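Local coordinates for single-stranded DNA-binding protein (Thermus aquaticus, PDB 2FXQ), which binds single-stranded DNA as a homodimer with two OB domains per chain and probably recruits partner proteins during DNA replication, recombination and repair, at residues Ala28-Asn33 with Asp68-Gly73. Sequence-based numbering, arbitrary orientation.
Sequences AILDLN and DLLEKG
L30 is directed toward the loop 68-73 and meets it through one methyl, CD2, which lies 4.2 Å from CD1 of L70. Its CG stands anti to the backbone N (chi1 -169°), and the two side chains run at a slant to each other. The same residue packs on A63 and W66 of helix 61-66, so the helix and the loop that follows it both border this leucine. D31 OD1 forms a salt bridge with NE of R57 on strand 47-59. Backbone bonds of L30 to L58 and of L32 to V56 tie 28-33 into the antiparallel pairing with that strand, within the first OB domain of the chain, where the connection from helix 61-66 to strand 75-84 passes beside the barrel and sends L70 against its leucines. The joint buried surface is small, 95 Å², and all three leucines are buried. L32 supplies the shorter approach, CD2 to L70 CD1 at 3.8 Å, with the side chains nearly perpendicular. CD1 of L70 is therefore the shared partner of both CD2 methyls. L70, with CG anti to its carbonyl carbon (chi1 -50°), reaches both strand leucines with that methyl; its side chain also touches L14 of strand 5-14, as does that of L32.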
loop_
_atom_site.group_PDB
_atom_site.type_symbol
_atom_site.label_atom_id
_atom_site.label_comp_id
_atom_site.label_asym_id
_atom_site.label_seq_id
_atom_site.Cartn_x
_atom_site.Cartn_y
_atom_site.Cartn_z
ATOM N N ALA A 28 -12.950 -20.179 -15.912
ATOM C CA ALA A 28 -13.881 -19.162 -15.454
ATOM C C ALA A 28 -13.247 -17.793 -15.530
ATOM O O ALA A 28 -12.096 -17.639 -15.150
ATOM C CB ALA A 28 -14.269 -19.449 -13.980
ATOM N N ILE A 29 -14.035 -16.796 -15.925
ATOM C CA ILE A 29 -13.599 -15.391 -16.020
ATOM C C ILE A 29 -14.682 -14.602 -15.304
ATOM O O ILE A 29 -15.886 -14.730 -15.662
ATOM C CB ILE A 29 -13.540 -14.932 -17.490
ATOM C CG1 ILE A 29 -12.477 -15.651 -18.256
ATOM C CG2 ILE A 29 -13.090 -13.458 -17.615
ATOM C CD1 ILE A 29 -12.722 -15.523 -19.788
ATOM N N LEU A 30 -14.272 -13.786 -14.325
ATOM C CA LEU A 30 -15.205 -12.875 -13.661
ATOM C C LEU A 30 -14.609 -11.471 -13.763
ATOM O O LEU A 30 -13.588 -11.193 -13.166
ATOM C CB LEU A 30 -15.408 -13.261 -12.198
ATOM C CG LEU A 30 -16.586 -12.505 -11.493
ATOM C CD1 LEU A 30 -17.949 -12.933 -12.135
ATOM C CD2 LEU A 30 -16.599 -12.824 -10.011
ATOM N N ASP A 31 -15.195 -10.638 -14.616
ATOM C CA ASP A 31 -14.704 -9.283 -14.809
ATOM C C ASP A 31 -15.481 -8.331 -13.931
ATOM O O ASP A 31 -16.702 -8.325 -14.000
ATOM C CB ASP A 31 -14.864 -8.879 -16.262
ATOM C CG ASP A 31 -13.787 -9.444 -17.149
ATOM O OD1 ASP A 31 -12.647 -9.682 -16.698
ATOM O OD2 ASP A 31 -13.986 -9.679 -18.348
ATOM N N LEU A 32 -14.792 -7.535 -13.100
ATOM C CA LEU A 32 -15.454 -6.547 -12.242
ATOM C C LEU A 32 -15.172 -5.175 -12.773
ATOM O O LEU A 32 -14.018 -4.890 -13.145
ATOM C CB LEU A 32 -14.823 -6.576 -10.852
ATOM C CG LEU A 32 -14.642 -7.915 -10.118
ATOM C CD1 LEU A 32 -14.204 -7.713 -8.733
ATOM C CD2 LEU A 32 -15.885 -8.760 -10.120
ATOM N N ASN A 33 -16.173 -4.299 -12.782
ATOM C CA ASN A 33 -15.906 -2.938 -13.149
ATOM C C ASN A 33 -15.992 -2.116 -11.854
ATOM O O ASN A 33 -17.067 -2.055 -11.215
ATOM C CB ASN A 33 -16.869 -2.441 -14.243
ATOM C CG ASN A 33 -16.590 -3.111 -15.585
ATOM O OD1 ASN A 33 -15.532 -2.889 -16.173
ATOM N ND2 ASN A 33 -17.519 -3.928 -16.065
ATOM N N ASP A 68 -21.079 -16.011 -8.243
ATOM C CA ASP A 68 -22.497 -15.792 -7.930
ATOM C C ASP A 68 -22.813 -15.057 -6.618
ATOM O O ASP A 68 -23.907 -15.210 -6.061
ATOM C CB ASP A 68 -23.253 -17.107 -7.988
ATOM C CG ASP A 68 -24.216 -17.130 -9.138
ATOM O OD1 ASP A 68 -23.814 -17.614 -10.222
ATOM O OD2 ASP A 68 -25.369 -16.637 -9.061
ATOM N N LEU A 69 -21.864 -14.258 -6.131
ATOM C CA LEU A 69 -21.979 -13.683 -4.815
ATOM C C LEU A 69 -21.925 -12.174 -4.806
ATOM O O LEU A 69 -22.228 -11.569 -3.738
ATOM C CB LEU A 69 -20.895 -14.224 -3.884
ATOM C CG LEU A 69 -21.065 -15.724 -3.609
ATOM C CD1 LEU A 69 -19.879 -16.249 -2.795
ATOM C CD2 LEU A 69 -22.438 -15.992 -2.895
ATOM N N LEU A 70 -21.550 -11.546 -5.935
ATOM C CA LEU A 70 -21.272 -10.058 -5.899
ATOM C C LEU A 70 -22.385 -9.195 -6.519
ATOM O O LEU A 70 -23.074 -9.673 -7.431
ATOM C CB LEU A 70 -19.938 -9.709 -6.587
ATOM C CG LEU A 70 -18.730 -10.520 -6.150
ATOM C CD1 LEU A 70 -17.535 -10.110 -6.996
ATOM C CD2 LEU A 70 -18.527 -10.291 -4.698
ATOM N N GLU A 71 -22.562 -7.977 -5.976
ATOM C CA GLU A 71 -23.639 -7.057 -6.392
ATOM C C GLU A 71 -23.124 -5.735 -6.890
ATOM O O GLU A 71 -22.122 -5.228 -6.395
ATOM C CB GLU A 71 -24.530 -6.672 -5.210
ATOM C CG GLU A 71 -25.233 -7.832 -4.504
ATOM C CD GLU A 71 -26.457 -8.343 -5.245
ATOM O OE1 GLU A 71 -27.167 -9.204 -4.679
ATOM O OE2 GLU A 71 -26.695 -7.921 -6.404
ATOM N N LYS A 72 -23.885 -5.142 -7.798
ATOM C CA LYS A 72 -23.629 -3.776 -8.212
ATOM C C LYS A 72 -23.706 -2.928 -6.979
ATOM O O LYS A 72 -24.589 -3.152 -6.147
ATOM C CB LYS A 72 -24.723 -3.334 -9.208
ATOM C CG LYS A 72 -24.670 -1.843 -9.524
ATOM C CD LYS A 72 -25.696 -1.492 -10.601
ATOM C CE LYS A 72 -25.511 0.008 -10.878
ATOM N NZ LYS A 72 -26.220 0.362 -12.110
ATOM N N GLY A 73 -22.794 -1.967 -6.813
ATOM C CA GLY A 73 -22.884 -1.120 -5.625
ATOM C C GLY A 73 -22.014 -1.624 -4.469
ATOM O O GLY A 73 -21.787 -0.911 -3.500
#